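Local coordinates for D-glycero-D-manno-heptose 1-phosphate kinase (Bacteroides thetaiotaomicron, PDB 3K85), which probably phosphorylates a sugar 1-phosphate, D-glycero-D-manno-heptose 1-phosphate, with ATP as the phosphate donor, as a member of the GHMP kinase family, at residues Arg5-Leu10 against Asn38-Cys43; Gly30-Ala35 against Met172-Asn177; Thr48-Ile53 against Pro96-Ile101; Val192-Ser197 against Val307-Lys312. All blocks are in the same frame, centred on the assembly; numbering follows the deposited sequence.

Contact 1 (Arg5-Leu10 against Asn38-Cys43)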
loop_
_atom_site.group_PDB
_atom_site.type_symbol
_atom_site.label_atom_id
_atom_site.label_comp_id
_atom_site.label_asym_id
_atom_site.label_seq_id
_atom_site.Cartn_x
_atom_site.Cartn_y
_atom_site.Cartn_z
ATOM N N ARG A 5 -21.380 7.023 16.292
ATOM C CA ARG A 5 -20.149 7.687 16.712
ATOM C C ARG A 5 -19.151 7.557 15.571
ATOM O O ARG A 5 -19.301 6.693 14.712
ATOM C CB ARG A 5 -19.577 7.025 17.978
ATOM C CG ARG A 5 -20.460 7.111 19.235
ATOM C CD ARG A 5 -19.786 6.365 20.385
ATOM N NE ARG A 5 -20.285 6.724 21.708
ATOM C CZ ARG A 5 -21.356 6.193 22.289
ATOM N NH1 ARG A 5 -22.062 5.264 21.673
ATOM N NH2 ARG A 5 -21.722 6.584 23.497
ATOM N N SER A 6 -18.145 8.419 15.551
ATOM C CA SER A 6 -17.142 8.357 14.507
ATOM C C SER A 6 -15.905 9.026 15.041
ATOM O O SER A 6 -15.976 9.731 16.033
ATOM C CB SER A 6 -17.611 9.106 13.245
ATOM O OG SER A 6 -17.539 10.517 13.413
ATOM N N LYS A 7 -14.775 8.785 14.389
ATOM C CA LYS A 7 -13.515 9.410 14.761
ATOM C C LYS A 7 -12.610 9.375 13.549
ATOM O O LYS A 7 -12.711 8.471 12.714
ATOM C CB LYS A 7 -12.845 8.701 15.954
ATOM C CG LYS A 7 -12.457 7.267 15.723
ATOM C CD LYS A 7 -11.971 6.592 17.007
ATOM C CE LYS A 7 -10.486 6.759 17.239
ATOM N NZ LYS A 7 -10.026 5.848 18.334
ATOM N N ALA A 8 -11.738 10.371 13.444
ATOM C CA ALA A 8 -10.807 10.464 12.326
ATOM C C ALA A 8 -9.456 10.866 12.876
ATOM O O ALA A 8 -9.373 11.647 13.820
ATOM C CB ALA A 8 -11.299 11.504 11.309
ATOM N N PRO A 9 -8.375 10.343 12.289
ATOM C CA PRO A 9 -7.043 10.686 12.776
ATOM C C PRO A 9 -6.437 11.928 12.135
ATOM O O PRO A 9 -6.832 12.346 11.047
ATOM C CB PRO A 9 -6.240 9.427 12.461
ATOM C CG PRO A 9 -6.810 9.025 11.134
ATOM C CD PRO A 9 -8.316 9.225 11.328
ATOM N N LEU A 10 -5.478 12.519 12.837
ATOM C CA LEU A 10 -4.772 13.691 12.348
ATOM C C LEU A 10 -3.601 13.078 11.607
ATOM O O LEU A 10 -3.474 11.859 11.569
ATOM C CB LEU A 10 -4.287 14.564 13.511
ATOM C CG LEU A 10 -5.372 15.187 14.403
ATOM C CD1 LEU A 10 -4.719 15.771 15.642
ATOM C CD2 LEU A 10 -6.141 16.271 13.646
ATOM N N ASN A 38 -2.166 8.537 15.982
ATOM C CA ASN A 38 -3.179 8.294 17.009
ATOM C C ASN A 38 -3.788 9.481 17.761
ATOM O O ASN A 38 -4.159 9.347 18.932
ATOM C CB ASN A 38 -2.660 7.271 18.026
ATOM C CG ASN A 38 -1.373 7.706 18.686
ATOM O OD1 ASN A 38 -0.795 8.741 18.338
ATOM N ND2 ASN A 38 -0.903 6.907 19.634
ATOM N N LEU A 39 -3.892 10.629 17.100
ATOM C CA LEU A 39 -4.529 11.810 17.690
ATOM C C LEU A 39 -5.770 11.998 16.821
ATOM O O LEU A 39 -5.658 12.167 15.608
ATOM C CB LEU A 39 -3.600 13.027 17.619
ATOM C CG LEU A 39 -2.647 13.172 18.814
ATOM C CD1 LEU A 39 -2.072 11.816 19.210
ATOM C CD2 LEU A 39 -1.536 14.131 18.458
ATOM N N TYR A 40 -6.945 11.987 17.443
ATOM C CA TYR A 40 -8.192 12.045 16.699
ATOM C C TYR A 40 -9.174 13.195 16.904
ATOM O O TYR A 40 -8.972 14.092 17.722
ATOM C CB TYR A 40 -8.960 10.754 16.963
ATOM C CG TYR A 40 -8.170 9.479 16.763
ATOM C CD1 TYR A 40 -8.234 8.778 15.548
ATOM C CD2 TYR A 40 -7.412 8.925 17.810
ATOM C CE1 TYR A 40 -7.577 7.554 15.381
ATOM C CE2 TYR A 40 -6.747 7.700 17.651
ATOM C CZ TYR A 40 -6.840 7.020 16.430
ATOM O OH TYR A 40 -6.225 5.798 16.260
ATOM N N ALA A 41 -10.257 13.109 16.130
ATOM C CA ALA A 41 -11.389 14.023 16.168
ATOM C C ALA A 41 -12.520 13.044 16.442
ATOM O O ALA A 41 -12.594 11.991 15.805
ATOM C CB ALA A 41 -11.593 14.697 14.803
ATOM N N TYR A 42 -13.394 13.350 17.387
ATOM C CA TYR A 42 -14.472 12.417 17.679
ATOM C C TYR A 42 -15.773 13.140 17.501
ATOM O O TYR A 42 -15.831 14.353 17.591
ATOM C CB TYR A 42 -14.394 11.895 19.119
ATOM C CG TYR A 42 -13.019 11.422 19.541
ATOM C CD1 TYR A 42 -12.741 10.058 19.736
ATOM C CD2 TYR A 42 -12.000 12.338 19.773
ATOM C CE1 TYR A 42 -11.468 9.635 20.163
ATOM C CE2 TYR A 42 -10.736 11.927 20.190
ATOM C CZ TYR A 42 -10.470 10.584 20.385
ATOM O OH TYR A 42 -9.194 10.218 20.771
ATOM N N CYS A 43 -16.824 12.383 17.253
ATOM C CA CYS A 43 -18.127 12.969 17.072
ATOM C C CYS A 43 -19.167 11.907 17.336
ATOM O O CYS A 43 -18.997 10.755 16.945
ATOM C CB CYS A 43 -18.275 13.505 15.640
ATOM S SG CYS A 43 -19.981 13.939 15.173
#
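Lys7 lays the end of its side chain over one face of the Tyr40 ring. Its CE stands 3.4 Å from the ring centroid, close to the ring normal, a CH-pi contact, and NZ follows at 3.9 Å from the same centroid in a cation-pi interaction. Two torsions bring this about: CG sits between the backbone N and the carbonyl carbon (chi1 62°), and a bend at chi3 (-89°) folds the outer methylenes across the aromatic face. Pro9 CB touches the same ring, 3.7 Å from Tyr40 CE1, while the carbonyl oxygen of Ala8 lies near the ring plane at its edge. With an alanine in place of Tyr40, the ammonium of Lys7 would probably lose its aromatic partner and the lysine chain would be left freer to turn.

Beneath these side chains two antiparallel strands run in the N-terminal part of a GHMP-kinase fold. Hydrogen-bonded pairs Ser6-Cys43 and Ala8-Ala41 exchange backbone bonds, and Leu10 N adds a further bond to Leu39 O at 2.8 Å. Lys7 faces Tyr42, and Pro9 faces Tyr40, in the non-hydrogen-bonded pairs. On the face bearing Ser6, Ala8, Ala41 and Cys43, the small side chains let helix 115-131 pack against the sheet; Ser6 OG is hydrogen-bonded to Cys122 O, and Thr118 touches both alanines. Leu10 CD1 meets Leu39 CB at 3.6 Å. Farther out, Asp106 OD2, just after strand 99-105, accepts from Tyr40 N and is hydrogen-bonded to Tyr42 OH, and the Tyr42 ring stacks with Tyr104.

Contact 2 (Gly30-Ala35 against Met172-Asn177)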
loop_
_atom_site.group_PDB
_atom_site.type_symbol
_atom_site.label_atom_id
_atom_site.label_comp_id
_atom_site.label_asym_id
_atom_site.label_seq_id
_atom_site.Cartn_x
_atom_site.Cartn_y
_atom_site.Cartn_z
ATOM N N GLY A 30 0.923 17.635 -8.061
ATOM C CA GLY A 30 1.468 17.495 -6.718
ATOM C C GLY A 30 1.818 16.077 -6.290
ATOM O O GLY A 30 1.322 15.094 -6.849
ATOM N N LEU A 31 2.687 15.979 -5.289
ATOM C CA LEU A 31 3.105 14.690 -4.757
ATOM C C LEU A 31 3.226 14.796 -3.246
ATOM O O LEU A 31 3.912 15.680 -2.725
ATOM C CB LEU A 31 4.438 14.251 -5.381
ATOM C CG LEU A 31 4.331 13.779 -6.832
ATOM C CD1 LEU A 31 5.703 13.398 -7.355
ATOM C CD2 LEU A 31 3.383 12.598 -6.918
ATOM N N ILE A 32 2.546 13.894 -2.545
ATOM C CA ILE A 32 2.560 13.910 -1.098
ATOM C C ILE A 32 2.705 12.573 -0.386
ATOM O O ILE A 32 2.078 11.573 -0.747
ATOM C CB ILE A 32 1.290 14.596 -0.571
ATOM C CG1 ILE A 32 1.491 16.111 -0.621
ATOM C CG2 ILE A 32 0.963 14.111 0.846
ATOM C CD1 ILE A 32 0.373 16.899 -0.034
ATOM N N LEU A 33 3.539 12.571 0.647
ATOM C CA LEU A 33 3.728 11.387 1.468
ATOM C C LEU A 33 3.377 11.797 2.884
ATOM O O LEU A 33 4.089 12.584 3.501
ATOM C CB LEU A 33 5.177 10.898 1.433
ATOM C CG LEU A 33 5.367 9.591 2.214
ATOM C CD1 LEU A 33 4.602 8.483 1.514
ATOM C CD2 LEU A 33 6.835 9.230 2.296
ATOM N N ASN A 34 2.263 11.287 3.390
ATOM C CA ASN A 34 1.846 11.600 4.751
ATOM C C ASN A 34 1.330 10.344 5.455
ATOM O O ASN A 34 1.107 9.297 4.835
ATOM C CB ASN A 34 0.773 12.702 4.766
ATOM C CG ASN A 34 -0.452 12.342 3.951
ATOM O OD1 ASN A 34 -0.779 11.169 3.778
ATOM N ND2 ASN A 34 -1.151 13.364 3.451
ATOM N N ALA A 35 1.122 10.460 6.755
ATOM C CA ALA A 35 0.683 9.314 7.539
ATOM C C ALA A 35 -0.136 9.757 8.728
ATOM O O ALA A 35 0.256 10.681 9.434
ATOM C CB ALA A 35 1.903 8.535 8.013
HETATM N N MSE A 172 0.124 10.330 -2.206
HETATM C CA MSE A 172 -0.947 10.913 -2.996
HETATM C C MSE A 172 -0.459 11.695 -4.196
HETATM O O MSE A 172 0.525 12.439 -4.125
HETATM C CB MSE A 172 -1.794 11.827 -2.111
HETATM C CG MSE A 172 -2.017 11.268 -0.716
HETATM SE SE MSE A 172 -3.189 12.329 0.397
HETATM C CE MSE A 172 -4.189 10.867 1.233
ATOM N N GLU A 173 -1.164 11.517 -5.305
ATOM C CA GLU A 173 -0.835 12.211 -6.536
ATOM C C GLU A 173 -1.959 13.194 -6.796
ATOM O O GLU A 173 -3.092 12.798 -7.049
ATOM C CB GLU A 173 -0.710 11.208 -7.686
ATOM C CG GLU A 173 0.558 10.369 -7.612
ATOM C CD GLU A 173 0.584 9.224 -8.617
ATOM O OE1 GLU A 173 -0.016 8.163 -8.338
ATOM O OE2 GLU A 173 1.206 9.385 -9.694
ATOM N N PHE A 174 -1.645 14.478 -6.674
ATOM C CA PHE A 174 -2.611 15.538 -6.915
ATOM C C PHE A 174 -2.245 16.037 -8.298
ATOM O O PHE A 174 -1.465 16.982 -8.470
ATOM C CB PHE A 174 -2.461 16.628 -5.860
ATOM C CG PHE A 174 -2.834 16.168 -4.478
ATOM C CD1 PHE A 174 -4.172 16.015 -4.122
ATOM C CD2 PHE A 174 -1.850 15.829 -3.552
ATOM C CE1 PHE A 174 -4.530 15.531 -2.868
ATOM C CE2 PHE A 174 -2.196 15.340 -2.291
ATOM C CZ PHE A 174 -3.538 15.191 -1.949
ATOM N N LEU A 175 -2.807 15.346 -9.279
ATOM C CA LEU A 175 -2.562 15.603 -10.682
ATOM C C LEU A 175 -3.124 16.916 -11.204
ATOM O O LEU A 175 -3.944 17.569 -10.555
ATOM C CB LEU A 175 -3.117 14.431 -11.492
ATOM C CG LEU A 175 -2.568 13.088 -10.992
ATOM C CD1 LEU A 175 -3.359 11.931 -11.578
ATOM C CD2 LEU A 175 -1.094 12.986 -11.347
ATOM N N GLN A 176 -2.643 17.300 -12.384
ATOM C CA GLN A 176 -3.085 18.513 -13.055
ATOM C C GLN A 176 -4.560 18.278 -13.368
ATOM O O GLN A 176 -4.999 17.126 -13.418
ATOM C CB GLN A 176 -2.277 18.692 -14.340
ATOM C CG GLN A 176 -0.772 18.770 -14.096
ATOM C CD GLN A 176 0.052 18.334 -15.296
ATOM O OE1 GLN A 176 0.097 17.150 -15.636
ATOM N NE2 GLN A 176 0.706 19.293 -15.943
ATOM N N ASN A 177 -5.333 19.344 -13.569
ATOM C CA ASN A 177 -6.753 19.164 -13.860
ATOM C C ASN A 177 -7.363 18.434 -12.671
ATOM O O ASN A 177 -8.131 17.482 -12.822
ATOM C CB ASN A 177 -6.915 18.328 -15.131
ATOM C CG ASN A 177 -6.641 19.127 -16.387
ATOM O OD1 ASN A 177 -7.534 19.801 -16.902
ATOM N ND2 ASN A 177 -5.399 19.071 -16.878
#
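Ile32 and Phe174 meet on one face of an antiparallel strand pair, and the isoleucine can be followed outward atom by atom. Its CB lies in the plane of the Phe174 ring, at the ring's edge, 4.0 Å from CE2. CG1 comes next, at 4.1 Å from the same Phe174 carbon, and CD1 ends the chain at 3.8 Å from it, oblique to the ring. The other branch, CG2, is anti to the backbone N and turns to Met172, a selenomethionine, whose CG lies 4.4 Å off. Beyond that, the selenium of Met172 bends round to Asn34 ND2, the two side chains crossing at about a right angle; this amide nitrogen is hydrogen-bonded to Gln159 OE1 at the start of helix 159-166.

Across the sheet, Leu31 and Glu173 run side by side, with Leu31 CD2 3.7 Å from Glu173 CG, and Glu173 OE1 carries on to Asn183 ND2. Gly30 and Phe174 form a hydrogen-bonded pair with their CA atoms 4.5 Å apart, where a CB on Gly30 would crowd that of Phe174. The Ile32-Met172 pair is joined by two bonds lying in the carbonyl planes. This is the antiparallel pairing of strands 30-37 and 169-175 in the large mixed sheet of the GHMP-kinase fold, with helix 159-166 against the face of Ile32 and Met172.

Contact 3 (Thr48-Ile53 against Pro96-Ile101)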
loop_
_atom_site.group_PDB
_atom_site.type_symbol
_atom_site.label_atom_id
_atom_site.label_comp_id
_atom_site.label_asym_id
_atom_site.label_seq_id
_atom_site.Cartn_x
_atom_site.Cartn_y
_atom_site.Cartn_z
ATOM N N THR A 48 -33.120 12.578 17.759
ATOM C CA THR A 48 -34.113 12.912 18.764
ATOM C C THR A 48 -35.386 13.405 18.091
ATOM O O THR A 48 -35.357 13.855 16.943
ATOM C CB THR A 48 -33.605 14.012 19.716
ATOM O OG1 THR A 48 -34.641 14.343 20.645
ATOM C CG2 THR A 48 -33.219 15.263 18.943
ATOM N N ASN A 49 -36.502 13.314 18.806
ATOM C CA ASN A 49 -37.785 13.766 18.282
ATOM C C ASN A 49 -38.242 15.039 18.984
ATOM O O ASN A 49 -39.437 15.320 19.044
ATOM C CB ASN A 49 -38.848 12.680 18.460
ATOM C CG ASN A 49 -38.607 11.476 17.569
ATOM O OD1 ASN A 49 -38.534 11.602 16.341
ATOM N ND2 ASN A 49 -38.486 10.297 18.181
ATOM N N SER A 50 -37.289 15.810 19.504
ATOM C CA SER A 50 -37.599 17.046 20.212
ATOM C C SER A 50 -37.841 18.218 19.265
ATOM O O SER A 50 -38.399 19.242 19.664
ATOM C CB SER A 50 -36.461 17.406 21.171
ATOM O OG SER A 50 -35.375 17.998 20.479
ATOM N N GLY A 51 -37.421 18.070 18.015
ATOM C CA GLY A 51 -37.599 19.138 17.052
ATOM C C GLY A 51 -36.513 20.182 17.209
ATOM O O GLY A 51 -36.624 21.298 16.703
ATOM N N ARG A 52 -35.449 19.821 17.916
ATOM C CA ARG A 52 -34.344 20.748 18.134
ATOM C C ARG A 52 -33.036 20.158 17.595
ATOM O O ARG A 52 -32.975 18.992 17.203
ATOM C CB ARG A 52 -34.207 21.042 19.636
ATOM C CG ARG A 52 -33.898 22.497 20.000
ATOM C CD ARG A 52 -34.965 23.455 19.459
ATOM N NE ARG A 52 -35.306 24.542 20.381
ATOM C CZ ARG A 52 -34.452 25.454 20.844
ATOM N NH1 ARG A 52 -33.176 25.434 20.481
ATOM N NH2 ARG A 52 -34.878 26.393 21.677
ATOM N N ILE A 53 -31.997 20.980 17.555
ATOM C CA ILE A 53 -30.690 20.538 17.103
ATOM C C ILE A 53 -29.691 21.134 18.076
ATOM O O ILE A 53 -29.391 22.326 18.041
ATOM C CB ILE A 53 -30.380 21.009 15.675
ATOM C CG1 ILE A 53 -28.886 20.841 15.395
ATOM C CG2 ILE A 53 -30.827 22.444 15.490
ATOM C CD1 ILE A 53 -28.462 21.318 14.028
ATOM N N PRO A 96 -35.853 18.542 7.369
ATOM C CA PRO A 96 -35.153 19.024 8.566
ATOM C C PRO A 96 -34.868 17.890 9.558
ATOM O O PRO A 96 -35.673 16.964 9.707
ATOM C CB PRO A 96 -36.121 20.062 9.129
ATOM C CG PRO A 96 -36.720 20.635 7.890
ATOM C CD PRO A 96 -37.010 19.400 7.059
ATOM N N LYS A 97 -33.726 17.965 10.233
ATOM C CA LYS A 97 -33.357 16.935 11.198
ATOM C C LYS A 97 -33.308 17.440 12.641
ATOM O O LYS A 97 -32.983 18.603 12.893
ATOM C CB LYS A 97 -31.998 16.330 10.826
ATOM C CG LYS A 97 -32.065 14.872 10.406
ATOM C CD LYS A 97 -32.549 14.702 8.977
ATOM C CE LYS A 97 -32.766 13.225 8.651
ATOM N NZ LYS A 97 -32.868 12.962 7.186
ATOM N N SER A 98 -33.625 16.550 13.580
ATOM C CA SER A 98 -33.609 16.862 15.007
ATOM C C SER A 98 -32.614 15.901 15.688
ATOM O O SER A 98 -32.818 14.688 15.704
ATOM C CB SER A 98 -35.023 16.690 15.583
ATOM O OG SER A 98 -35.095 17.079 16.943
ATOM N N PHE A 99 -31.544 16.437 16.263
ATOM C CA PHE A 99 -30.542 15.569 16.872
ATOM C C PHE A 99 -29.609 16.291 17.828
ATOM O O PHE A 99 -29.568 17.519 17.881
ATOM C CB PHE A 99 -29.692 14.942 15.771
ATOM C CG PHE A 99 -28.942 15.958 14.953
ATOM C CD1 PHE A 99 -27.669 16.363 15.322
ATOM C CD2 PHE A 99 -29.544 16.561 13.844
ATOM C CE1 PHE A 99 -26.999 17.359 14.604
ATOM C CE2 PHE A 99 -28.889 17.558 13.118
ATOM C CZ PHE A 99 -27.612 17.960 13.498
ATOM N N LYS A 100 -28.838 15.500 18.566
ATOM C CA LYS A 100 -27.868 16.030 19.505
ATOM C C LYS A 100 -26.530 15.612 18.907
ATOM O O LYS A 100 -26.380 14.471 18.469
ATOM C CB LYS A 100 -28.076 15.392 20.884
ATOM C CG LYS A 100 -27.311 16.067 22.019
ATOM C CD LYS A 100 -27.418 15.292 23.350
ATOM C CE LYS A 100 -28.833 15.279 23.954
ATOM N NZ LYS A 100 -29.813 14.427 23.212
ATOM N N ILE A 101 -25.571 16.532 18.857
ATOM C CA ILE A 101 -24.267 16.213 18.294
ATOM C C ILE A 101 -23.124 16.767 19.140
ATOM O O ILE A 101 -23.075 17.962 19.433
ATOM C CB ILE A 101 -24.149 16.728 16.828
ATOM C CG1 ILE A 101 -22.781 16.358 16.255
ATOM C CG2 ILE A 101 -24.388 18.226 16.768
ATOM C CD1 ILE A 101 -22.564 16.814 14.829
#
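Ile53 and Phe99 lie side by side and point the same way, with CG1 of the isoleucine over the aromatic ring and CD1 at its rim, by CZ. CG1 stands 4.1 Å from the Phe99 centroid and 27° off the normal, and CD1 reaches Phe99 CZ at 3.5 Å. Leu72 touches Ile53 and Ile45 touches Phe99, so this pair belongs to the apolar side of the sheet.

Ser98 points the other way, into the turn. With OG anti to the backbone N (chi1 -175°), its hydroxyl donates to Arg52 O at 2.9 Å, in the carbonyl plane and on a lone pair, while Gly51 N gives OG a weak bond at 2.7 Å. Gly51 holds backbone angles that would jam a CB against the preceding carbonyl.

Thr48 approaches Ser98 with its methyl, CG2 lying 3.3 Å from Ser98 OG, and its backbone N donates to Ser98 O at 3.0 Å from above the carbonyl plane. The threonine hydroxyl is turned into its own turn, where OG1 accepts from Ser50 N. Replacing Thr48 by a glycine would probably uncover Ser98 OG on the methyl's side and leave Ser50 N without its hydroxyl acceptor. Ser50 OG in turn accepts from Arg52 N. Two overlapping ST turns thus shape the connection from strand 39-47 to strand 52-57. In the mixed sheet of the GHMP-kinase fold, 52-57 is the parallel neighbour of 99-105.

Contact 4 (Val192-Ser197 against Val307-Lys312)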
loop_
_atom_site.group_PDB
_atom_site.type_symbol
_atom_site.label_atom_id
_atom_site.label_comp_id
_atom_site.label_asym_id
_atom_site.label_seq_id
_atom_site.Cartn_x
_atom_site.Cartn_y
_atom_site.Cartn_z
ATOM N N VAL A 192 7.653 0.888 10.736
ATOM C CA VAL A 192 6.802 1.792 11.489
ATOM C C VAL A 192 7.339 1.948 12.901
ATOM O O VAL A 192 7.436 3.069 13.406
ATOM C CB VAL A 192 5.364 1.274 11.550
ATOM C CG1 VAL A 192 4.495 2.231 12.363
ATOM C CG2 VAL A 192 4.824 1.127 10.139
ATOM N N ASP A 193 7.672 0.827 13.543
ATOM C CA ASP A 193 8.237 0.867 14.891
ATOM C C ASP A 193 9.588 1.597 14.885
ATOM O O ASP A 193 9.882 2.388 15.784
ATOM C CB ASP A 193 8.438 -0.549 15.453
ATOM C CG ASP A 193 7.151 -1.164 15.954
ATOM O OD1 ASP A 193 6.368 -0.461 16.624
ATOM O OD2 ASP A 193 6.928 -2.359 15.691
ATOM N N GLU A 194 10.408 1.330 13.875
ATOM C CA GLU A 194 11.705 1.991 13.792
ATOM C C GLU A 194 11.517 3.488 13.633
ATOM O O GLU A 194 12.216 4.269 14.274
ATOM C CB GLU A 194 12.516 1.472 12.606
ATOM C CG GLU A 194 13.914 2.078 12.511
ATOM C CD GLU A 194 14.819 1.676 13.674
ATOM O OE1 GLU A 194 14.329 1.030 14.628
ATOM O OE2 GLU A 194 16.024 2.012 13.635
ATOM N N LEU A 195 10.580 3.884 12.769
ATOM C CA LEU A 195 10.323 5.297 12.536
ATOM C C LEU A 195 9.754 5.956 13.789
ATOM O O LEU A 195 10.139 7.076 14.131
ATOM C CB LEU A 195 9.352 5.488 11.360
ATOM C CG LEU A 195 9.281 6.918 10.800
ATOM C CD1 LEU A 195 10.556 7.234 10.014
ATOM C CD2 LEU A 195 8.069 7.066 9.906
ATOM N N GLU A 196 8.841 5.270 14.475
ATOM C CA GLU A 196 8.250 5.833 15.685
ATOM C C GLU A 196 9.285 6.065 16.787
ATOM O O GLU A 196 9.221 7.069 17.492
ATOM C CB GLU A 196 7.122 4.941 16.215
ATOM C CG GLU A 196 5.943 4.815 15.260
ATOM C CD GLU A 196 4.822 3.943 15.804
ATOM O OE1 GLU A 196 5.113 2.848 16.338
ATOM O OE2 GLU A 196 3.649 4.347 15.686
ATOM N N SER A 197 10.243 5.157 16.944
ATOM C CA SER A 197 11.256 5.349 17.985
ATOM C C SER A 197 12.338 6.350 17.554
ATOM O O SER A 197 13.185 6.748 18.354
ATOM C CB SER A 197 11.893 4.009 18.369
ATOM O OG SER A 197 12.509 3.398 17.258
ATOM N N VAL A 307 15.436 11.519 15.232
ATOM C CA VAL A 307 16.631 11.194 16.003
ATOM C C VAL A 307 16.919 9.693 16.127
ATOM O O VAL A 307 16.028 8.853 15.965
ATOM C CB VAL A 307 16.524 11.804 17.424
ATOM C CG1 VAL A 307 15.341 11.198 18.161
ATOM C CG2 VAL A 307 17.813 11.588 18.193
ATOM N N GLU A 308 18.183 9.367 16.394
ATOM C CA GLU A 308 18.609 7.984 16.575
ATOM C C GLU A 308 17.839 7.491 17.788
ATOM O O GLU A 308 17.802 8.169 18.819
ATOM C CB GLU A 308 20.106 7.928 16.877
ATOM C CG GLU A 308 20.929 7.088 15.926
ATOM C CD GLU A 308 22.416 7.234 16.196
ATOM O OE1 GLU A 308 22.916 8.376 16.120
ATOM O OE2 GLU A 308 23.085 6.218 16.487
ATOM N N PRO A 309 17.211 6.309 17.686
ATOM C CA PRO A 309 16.432 5.731 18.786
ATOM C C PRO A 309 17.109 5.758 20.165
ATOM O O PRO A 309 16.504 6.184 21.151
ATOM C CB PRO A 309 16.161 4.313 18.293
ATOM C CG PRO A 309 16.013 4.514 16.818
ATOM C CD PRO A 309 17.175 5.428 16.505
ATOM N N THR A 310 18.360 5.308 20.233
ATOM C CA THR A 310 19.096 5.274 21.502
ATOM C C THR A 310 19.357 6.668 22.072
ATOM O O THR A 310 19.830 6.807 23.203
ATOM C CB THR A 310 20.457 4.548 21.350
ATOM O OG1 THR A 310 21.244 5.213 20.354
ATOM C CG2 THR A 310 20.252 3.096 20.937
ATOM N N ARG A 311 19.058 7.698 21.287
ATOM C CA ARG A 311 19.262 9.070 21.732
ATOM C C ARG A 311 17.950 9.832 21.844
ATOM O O ARG A 311 17.940 10.991 22.248
ATOM C CB ARG A 311 20.204 9.813 20.774
ATOM C CG ARG A 311 21.625 9.276 20.765
ATOM C CD ARG A 311 22.497 9.944 19.706
ATOM N NE ARG A 311 22.662 11.382 19.915
ATOM C CZ ARG A 311 23.113 11.938 21.040
ATOM N NH1 ARG A 311 23.448 11.180 22.083
ATOM N NH2 ARG A 311 23.247 13.259 21.116
ATOM N N LYS A 312 16.840 9.187 21.503
ATOM C CA LYS A 312 15.552 9.860 21.565
ATOM C C LYS A 312 15.198 10.402 22.947
ATOM O O LYS A 312 14.803 11.563 23.070
ATOM C CB LYS A 312 14.429 8.940 21.070
ATOM C CG LYS A 312 13.036 9.553 21.241
ATOM C CD LYS A 312 11.930 8.734 20.591
ATOM C CE LYS A 312 10.568 9.278 20.993
ATOM N NZ LYS A 312 9.437 8.767 20.153
#
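Lys312 reaches Ser197 and Glu196 because its CG is anti to the backbone N (chi1 174°) and every later torsion is extended, so that the straight chain runs past the carbonyl of Ser197. Its CD lies 3.2 Å from Ser197 O, and NZ ends at Glu196 O, also 3.2 Å away, in a weak hydrogen bond. The ammonium has a further acceptor in Met199 O, in strand 199-202, so backbone carbonyls near the C-terminal end of helix 189-197 receive it; the positive charge probably suits the negative end of the helix dipole.

Ser197 turns its OG between the backbone N and the carbonyl carbon (chi1 60°), which directs the hydroxyl back toward the carbonyls of Asp193 and Glu194. Its flank meets Pro309, whose CG comes within 3.7 Å of Ser197 OG. On the backbone side, Pro309 CA makes a CA-H...O contact of 3.4 Å with Ser197 O.

These are two helix ends meeting, the last turn of 189-197 and the first turn of 309-320, and the joint leads directly into a three-stranded antiparallel sheet: strand 199-202 follows the first helix, and its neighbour 303-306 precedes the second. A backbone bond between Val307 and Ser198 ties the two exits together, while the side chains of Val307 and Lys312 both touch Val200. Glu194 crosses Pro309 at about a right angle, its OE2 4.0 Å from the proline CG. On the far side, Glu196 OE2 accepts from Phe331 N.

Three of the four contacts belong to one curved mixed sheet. Contact 1 pairs strands 4-15 and 39-47, contact 2 carries that sheet on through 30-37 and 169-175, and contact 3 brings strand 52-57, with the turn before it, beside 99-105, itself the antiparallel neighbour of 39-47. Contacts 1 and 2 alternate along the chain, their centres about 23 Å apart; contact 3 is as far from contact 1, touching it through Cys43 and Ile101. Contact 4, about 48 Å from contact 3 between centres, joins helices flanking the separate three-stranded sheet. The chain builds most of the large sheet first, then this second region, and returns with strand 337-340, consistent with the two-part organisation of GHMP kinases.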